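Local coordinates for hydrolase (Thermococcus thioreducens, PDB 6IAH), which is a magnesium-binding phosphatase of the haloacid dehalogenase superfamily that hydrolyses diverse phosphorylated substrates, probably with phosphoglycolate among them, at residues I12-S17 with T150-L155; A67-A72 with E90-Q95; G111-E116 with M157-R162. All blocks are in the same frame, centred on the assembly; numbering follows the deposited sequence. Where two conformers were deposited one is given.

Contact 1. Residues I12-S17 with T150-L155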
# COMPACT_ATOMS: atom_id res chain seq x y z
N ILE A 12 -4.12 -9.10 -3.04
CA ILE A 12 -4.39 -9.16 -1.59
C ILE A 12 -5.37 -8.06 -1.21
O ILE A 12 -5.19 -6.87 -1.63
CB ILE A 12 -3.09 -8.97 -0.77
CG1 ILE A 12 -2.20 -10.21 -0.97
CG2 ILE A 12 -3.38 -8.84 0.72
CD1 ILE A 12 -0.80 -10.08 -0.39
N ASP A 13 -6.39 -8.43 -0.43
CA ASP A 13 -7.31 -7.46 0.17
C ASP A 13 -6.65 -7.09 1.49
O ASP A 13 -6.55 -7.95 2.40
CB ASP A 13 -8.66 -8.11 0.42
CG ASP A 13 -9.66 -7.21 1.14
OD1 ASP A 13 -9.38 -6.10 1.62
OD2 ASP A 13 -10.80 -7.67 1.23
N VAL A 14 -6.21 -5.84 1.59
CA VAL A 14 -5.51 -5.38 2.78
C VAL A 14 -6.54 -4.79 3.66
O VAL A 14 -6.31 -3.67 4.19
CB VAL A 14 -4.35 -4.39 2.52
CG1 VAL A 14 -3.28 -5.12 1.71
CG2 VAL A 14 -4.79 -3.09 1.82
N ARG A 15 -7.68 -5.51 3.73
CA ARG A 15 -8.79 -5.41 4.71
C ARG A 15 -8.51 -4.32 5.77
O ARG A 15 -8.40 -4.50 6.97
CB ARG A 15 -9.14 -6.83 5.27
CG ARG A 15 -10.25 -7.64 4.50
CD ARG A 15 -10.87 -8.78 5.34
NE ARG A 15 -10.98 -8.42 6.77
CZ ARG A 15 -10.31 -8.95 7.82
NH1 ARG A 15 -9.46 -9.99 7.73
NH2 ARG A 15 -10.53 -8.42 9.03
N GLU A 16 -8.35 -3.16 5.21
CA GLU A 16 -7.99 -2.01 5.99
C GLU A 16 -6.94 -2.23 7.19
O GLU A 16 -7.06 -1.54 8.24
CB GLU A 16 -9.30 -1.25 6.29
CG GLU A 16 -10.01 -0.83 4.98
CD GLU A 16 -10.56 -2.05 4.18
OE1 GLU A 16 -11.46 -2.73 4.73
OE2 GLU A 16 -10.06 -2.38 3.06
N SER A 17 -5.95 -3.18 6.99
CA SER A 17 -4.92 -3.59 7.97
C SER A 17 -4.08 -2.33 8.27
O SER A 17 -3.83 -2.03 9.40
CB SER A 17 -3.95 -4.65 7.44
OG SER A 17 -3.32 -4.18 6.22
N THR A 150 5.30 -3.22 -6.86
CA THR A 150 4.52 -2.92 -5.64
C THR A 150 5.23 -1.86 -4.81
O THR A 150 6.44 -1.79 -4.78
CB THR A 150 4.26 -4.22 -4.84
OG1 THR A 150 3.46 -3.97 -3.66
CG2 THR A 150 5.49 -4.90 -4.45
N GLY A 151 4.45 -1.07 -4.08
CA GLY A 151 4.99 -0.16 -3.07
C GLY A 151 5.48 -0.87 -1.81
O GLY A 151 6.13 -0.24 -0.97
N ARG A 152 5.20 -2.17 -1.70
CA ARG A 152 5.70 -2.97 -0.59
C ARG A 152 7.25 -3.02 -0.62
O ARG A 152 7.84 -3.01 -1.67
CB ARG A 152 5.10 -4.40 -0.62
CG ARG A 152 3.67 -4.53 -0.06
CD ARG A 152 3.10 -5.96 -0.28
NE ARG A 152 1.72 -6.04 0.24
CZ ARG A 152 1.36 -6.64 1.35
NH1 ARG A 152 2.25 -7.33 2.10
NH2 ARG A 152 0.05 -6.54 1.70
N SER A 153 7.86 -3.11 0.58
CA SER A 153 9.27 -3.44 0.73
C SER A 153 9.45 -4.91 0.47
O SER A 153 8.46 -5.63 0.49
CB SER A 153 9.73 -3.16 2.18
OG SER A 153 9.03 -3.97 3.09
N ALA A 154 10.69 -5.34 0.23
CA ALA A 154 11.05 -6.74 0.17
C ALA A 154 10.48 -7.59 1.33
O ALA A 154 9.94 -8.66 1.10
CB ALA A 154 12.55 -6.89 0.10
N LEU A 155 10.58 -7.11 2.56
CA LEU A 155 10.05 -7.84 3.69
C LEU A 155 8.55 -7.97 3.56
O LEU A 155 7.99 -9.03 3.81
CB LEU A 155 10.36 -7.09 4.99
CG LEU A 155 9.98 -7.76 6.31
CD1 LEU A 155 11.03 -7.43 7.38
CD2 LEU A 155 8.61 -7.35 6.82
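The flat guanidinium of R152 meets the methyl groups of I12 and V14 in two different ways. I12 CD1 lies over one face, 4.2 Å from R152 NH2 and offset toward the rim, while V14 CG1 touches the edge in the plane, 3.6 Å from R152 NH2. I12 crosses the arginine at about a right angle, whereas V14 slides past it in the opposite direction. Branched aliphatics suit both places, since they pack on the group without competing for its N-H groups. No hydrogen bond joins the two segments. The N-H groups go instead to D8 at NE, E128 at NH2 and the carbonyl of E156 at NH1, which probably fix the rotation. Arginine has the reach: its chain, straight from CG to NE (chi3 -179°), carries the guanidinium to the carboxylates of D8 and E128. Because D8 binds magnesium, R152 is a second-shell residue of that site; D13 and E16 are seen to bind a second magnesium, absent from this chain here. R152 N donates to T150 OG1 at 3.2 Å, closing an ST turn. I12 belongs to strand 12-13, which pairs antiparallel with strand 129-130, and both I12 and R152 pack on A160 of helix 154-164.

Contact 2. Residues A67-A72 with E90-Q95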
# COMPACT_ATOMS: atom_id res chain seq x y z
N ALA A 67 -5.68 15.36 16.68
CA ALA A 67 -6.61 14.89 17.75
C ALA A 67 -6.24 15.46 19.10
O ALA A 67 -7.13 15.69 19.93
CB ALA A 67 -6.67 13.38 17.80
N LEU A 68 -4.95 15.71 19.35
CA LEU A 68 -4.55 16.43 20.57
C LEU A 68 -5.16 17.79 20.66
O LEU A 68 -5.38 18.28 21.78
CB LEU A 68 -3.02 16.59 20.69
CG LEU A 68 -2.25 15.39 21.28
CD1 LEU A 68 -0.74 15.66 21.26
CD2 LEU A 68 -2.73 15.17 22.71
N SER A 69 -5.34 18.41 19.50
CA SER A 69 -5.87 19.77 19.42
C SER A 69 -7.40 19.76 19.61
O SER A 69 -7.99 20.82 19.75
CB SER A 69 -5.58 20.41 18.08
OG SER A 69 -6.51 19.97 17.10
N GLY A 70 -8.03 18.61 19.56
CA GLY A 70 -9.50 18.57 19.71
C GLY A 70 -10.30 19.03 18.48
O GLY A 70 -11.55 19.10 18.57
N ARG A 71 -9.62 19.32 17.36
CA ARG A 71 -10.27 19.82 16.11
C ARG A 71 -9.90 18.96 14.88
O ARG A 71 -9.72 19.49 13.77
CB ARG A 71 -9.87 21.27 15.85
CG ARG A 71 -10.05 22.20 17.03
CD ARG A 71 -9.99 23.66 16.65
NE ARG A 71 -8.64 24.02 16.25
CZ ARG A 71 -8.20 24.22 15.01
NH1 ARG A 71 -9.00 24.15 13.94
NH2 ARG A 71 -6.90 24.52 14.84
N ALA A 72 -9.76 17.65 15.08
CA ALA A 72 -9.27 16.79 14.02
C ALA A 72 -10.15 16.86 12.78
O ALA A 72 -9.67 17.06 11.64
CB ALA A 72 -9.15 15.37 14.48
N GLU A 90 4.80 22.62 11.31
CA GLU A 90 4.92 24.08 11.33
C GLU A 90 3.76 24.67 12.09
O GLU A 90 3.93 25.64 12.82
CB GLU A 90 4.98 24.65 9.93
CG GLU A 90 6.36 24.58 9.30
CD GLU A 90 6.37 25.03 7.85
OE1 GLU A 90 5.36 25.58 7.38
OE2 GLU A 90 7.40 24.83 7.16
N LYS A 91 2.57 24.14 11.90
CA LYS A 91 1.41 24.68 12.59
C LYS A 91 1.50 24.55 14.14
O LYS A 91 1.23 25.51 14.83
CB LYS A 91 0.19 23.95 12.11
CG LYS A 91 -1.09 24.47 12.68
CD LYS A 91 -2.24 23.85 11.92
CE LYS A 91 -3.56 24.29 12.52
NZ LYS A 91 -3.79 25.75 12.32
N PHE A 92 1.80 23.36 14.67
CA PHE A 92 1.78 23.12 16.15
C PHE A 92 3.10 23.30 16.85
O PHE A 92 3.13 23.42 18.04
CB PHE A 92 1.19 21.74 16.45
CG PHE A 92 -0.23 21.63 16.03
CD1 PHE A 92 -1.22 22.20 16.81
CD2 PHE A 92 -0.58 21.07 14.79
CE1 PHE A 92 -2.54 22.13 16.44
CE2 PHE A 92 -1.91 21.01 14.39
CZ PHE A 92 -2.89 21.53 15.21
N GLY A 93 4.21 23.34 16.12
CA GLY A 93 5.48 23.54 16.73
C GLY A 93 6.19 22.32 17.29
O GLY A 93 7.22 22.46 17.98
N PHE A 94 5.65 21.14 16.97
CA PHE A 94 6.09 19.90 17.57
C PHE A 94 6.18 18.86 16.47
O PHE A 94 5.50 18.98 15.48
CB PHE A 94 5.08 19.44 18.69
CG PHE A 94 5.32 20.09 20.00
CD1 PHE A 94 4.82 21.37 20.25
CD2 PHE A 94 6.09 19.47 20.98
CE1 PHE A 94 5.11 22.04 21.44
CE2 PHE A 94 6.36 20.13 22.20
CZ PHE A 94 5.86 21.41 22.43
N GLN A 95 6.99 17.83 16.70
CA GLN A 95 7.15 16.73 15.78
C GLN A 95 7.47 15.45 16.52
O GLN A 95 7.77 15.44 17.71
CB GLN A 95 8.34 17.04 14.83
CG GLN A 95 9.53 17.49 15.61
CD GLN A 95 10.72 17.64 14.70
OE1 GLN A 95 10.65 17.26 13.51
NE2 GLN A 95 11.79 18.20 15.22
O HOH W 1 -6.46 25.76 12.13
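S69 and F92 bring the backbones nearest, with CA atoms 9.0 Å apart, where the C-terminal ends of helices 56-68 and 85-92 come together. Each helix gives way to a glycine with positive phi, which favours this residue: G70, which completes a Schellman motif, and G93, where a side chain would be jammed against the preceding carbonyl O. S69 CB leans obliquely on the F92 ring, 3.9 Å from CE1. A small residue fits, since its methylene can approach the ring while its hydroxyl turns back to the local chain. S69 OG, turned inward by a chi1 of 81°, accepts from R71 N at 3.2 Å, an ST turn, and is also bonded to the carbonyl of F66. The F92 ring is flanked within its own helix by K91 CG, 3.9 Å above one face and toward the rim. L75 of helix 72-78 touches S69, K91 and F92, a hydrophobic partner common to the three.

R71 and K91 meet at a slant. K91 CE sits at the edge of the guanidinium, 4.1 Å from R71 NH2, and a bend at chi4 (67°) sets NZ off the line of the extended chain, where it meets a water. The like charges are close, R71 NH2 lying 4.2 Å from K91 NZ. That water accepts from both, at 3.0 Å from R71 NH2 and 2.7 Å from K91 NZ. A salt bridge from R71 NH1 to E74 probably offsets part of the repulsion. The contact lies at the surface of the helical part, probably the cap, away from the magnesium sites. Cohesion probably comes mainly from the nonpolar contacts of S69, F92 and the aliphatic part of K91 with one another and L75, while the two cations are tolerated through water and a nearby carboxylate.

Contact 3. Residues G111-E116 with M157-R162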
# COMPACT_ATOMS: atom_id res chain seq x y z
N GLY A 111 3.84 -7.03 14.38
CA GLY A 111 3.75 -7.89 15.55
C GLY A 111 5.03 -8.65 15.75
O GLY A 111 6.12 -8.07 15.64
N ARG A 112 4.91 -9.98 15.85
CA ARG A 112 6.08 -10.81 16.11
C ARG A 112 7.06 -10.87 14.96
O ARG A 112 8.21 -11.29 15.18
CB ARG A 112 5.71 -12.21 16.55
CG ARG A 112 4.89 -12.21 17.83
CD ARG A 112 4.45 -13.62 18.11
NE ARG A 112 3.96 -13.78 19.47
CZ ARG A 112 3.41 -14.88 19.95
NH1 ARG A 112 3.22 -15.90 19.16
NH2 ARG A 112 3.01 -14.92 21.20
N GLU A 113 6.63 -10.46 13.76
CA GLU A 113 7.54 -10.37 12.60
C GLU A 113 8.54 -9.23 12.75
O GLU A 113 9.50 -9.14 11.97
CB GLU A 113 6.78 -10.20 11.29
CG GLU A 113 5.86 -11.37 10.87
CD GLU A 113 6.57 -12.68 10.59
OE1 GLU A 113 7.71 -12.68 9.98
OE2 GLU A 113 6.00 -13.72 10.95
N TYR A 114 8.32 -8.35 13.73
CA TYR A 114 9.17 -7.14 13.95
C TYR A 114 10.12 -7.42 15.11
O TYR A 114 9.71 -7.52 16.27
CB TYR A 114 8.31 -5.94 14.22
CG TYR A 114 9.03 -4.60 14.42
CD1 TYR A 114 10.07 -4.19 13.57
CD2 TYR A 114 8.62 -3.72 15.42
CE1 TYR A 114 10.69 -2.96 13.73
CE2 TYR A 114 9.23 -2.49 15.60
CZ TYR A 114 10.26 -2.12 14.74
OH TYR A 114 10.84 -0.91 14.88
N PRO A 115 11.40 -7.60 14.79
CA PRO A 115 12.35 -7.95 15.83
C PRO A 115 12.57 -6.86 16.89
O PRO A 115 12.98 -7.17 17.97
CB PRO A 115 13.68 -8.16 15.07
CG PRO A 115 13.37 -8.22 13.68
CD PRO A 115 12.02 -7.60 13.45
N GLU A 116 12.28 -5.61 16.58
CA GLU A 116 12.42 -4.56 17.57
C GLU A 116 11.04 -4.17 18.17
O GLU A 116 10.90 -3.06 18.60
CB GLU A 116 13.11 -3.35 16.94
CG GLU A 116 14.60 -3.57 16.57
CD GLU A 116 14.80 -4.37 15.29
OE1 GLU A 116 13.93 -4.33 14.36
OE2 GLU A 116 15.84 -5.06 15.22
N MET A 157 6.85 -7.85 0.88
CA MET A 157 6.60 -8.68 -0.26
C MET A 157 6.70 -10.20 0.12
O MET A 157 5.87 -11.02 -0.34
CB MET A 157 7.57 -8.30 -1.41
CG MET A 157 7.20 -8.87 -2.76
SD MET A 157 5.44 -8.65 -3.32
CE MET A 157 5.26 -10.17 -4.15
N GLU A 158 7.68 -10.56 0.95
CA GLU A 158 7.73 -11.90 1.52
C GLU A 158 6.44 -12.23 2.27
O GLU A 158 5.90 -13.33 2.12
CB GLU A 158 8.94 -12.07 2.44
CG GLU A 158 9.29 -13.53 2.74
CD GLU A 158 8.56 -14.07 3.94
OE1 GLU A 158 8.38 -13.31 4.91
OE2 GLU A 158 8.16 -15.27 3.92
N LEU A 159 5.95 -11.29 3.07
CA LEU A 159 4.63 -11.46 3.75
C LEU A 159 3.47 -11.69 2.76
O LEU A 159 2.61 -12.55 2.97
CB LEU A 159 4.27 -10.27 4.66
CG LEU A 159 5.28 -9.91 5.78
CD1 LEU A 159 4.81 -8.67 6.52
CD2 LEU A 159 5.48 -11.09 6.71
N ALA A 160 3.43 -10.89 1.69
CA ALA A 160 2.44 -11.06 0.65
C ALA A 160 2.49 -12.47 0.03
O ALA A 160 1.45 -13.07 -0.17
CB ALA A 160 2.62 -10.02 -0.42
N GLU A 161 3.69 -12.94 -0.30
CA GLU A 161 3.86 -14.31 -0.74
C GLU A 161 3.33 -15.38 0.22
O GLU A 161 2.81 -16.40 -0.22
CB GLU A 161 5.31 -14.60 -1.05
CG GLU A 161 5.76 -13.80 -2.22
CD GLU A 161 7.25 -13.88 -2.45
OE1 GLU A 161 8.01 -14.11 -1.48
OE2 GLU A 161 7.65 -13.74 -3.61
N ARG A 162 3.40 -15.14 1.53
CA ARG A 162 2.76 -16.01 2.51
C ARG A 162 1.27 -15.97 2.42
O ARG A 162 0.59 -17.01 2.46
CB ARG A 162 3.19 -15.65 3.93
CG ARG A 162 4.70 -15.86 4.16
CD ARG A 162 4.93 -15.59 5.64
NE ARG A 162 6.26 -15.13 5.93
CZ ARG A 162 6.60 -14.63 7.12
NH1 ARG A 162 5.76 -14.63 8.14
NH2 ARG A 162 7.79 -14.21 7.31
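R162 NH2 is shared by two carboxylates: it donates to E113 OE1 at 3.1 Å across the contact and, through a weak, bent bond, to E158 OE1 at 2.6 Å within its own helix. R162 NH1 reaches E113 OE2 at 3.0 Å, making an end-on, two-nitrogen salt bridge with E113, and R162 NE points almost straight at E158 OE2, 2.8 Å away and on its syn side. Arginine suits the place, because its planar fan of N-H groups can serve both acids at once, and the four-residue spacing of E158 and R162 brings their side chains together on the helix. The carboxylate of E113 stands 71° from the guanidinium plane, and both its oxygens are approached from above the carboxylate plane, although they lie near the plane of the arginine. A bend at chi2 (-64°) brings the E113 carboxylate round to this position. The cation probably favours the ionised form of both glutamates and offsets the repulsion between them, E113 OE1 and E158 OE1 being 5.2 Å apart. E113 and E158 are each modelled in two conformers, so the network may not be complete all the time.

L159 supplies the nonpolar side of the contact: its CD2 lies 3.7 Å above the plane of the R162 guanidinium, over its centre, and 4.2 Å from E113 CG. A branched aliphatic side chain can thus pack on the flat cation and on the glutamate's methylene together. L159 further packs on L110 at the end of helix 100-110, so that helix 154-164 is tied both to that helix and to the loop leaving it.

From the N terminus, residues 12-17 come first, and contact 1 closes only at 150-155, after a long, largely helical span. Within that span contact 2 opens and closes early, joining the ends of helices 56-68 and 85-92; its centre lies 29 Å from that of contact 1. Contact 3 starts later, at 111-116, and ends at 157-162, past the close of contact 1, so these two cross, while contacts 2 and 3 follow in series. Contacts 1 and 3 share helix 154-164 and touch through T150 and M157. Together they probably hold both ends of the helical part, which is likely the cap of this HAD fold, against the parallel-sheet core.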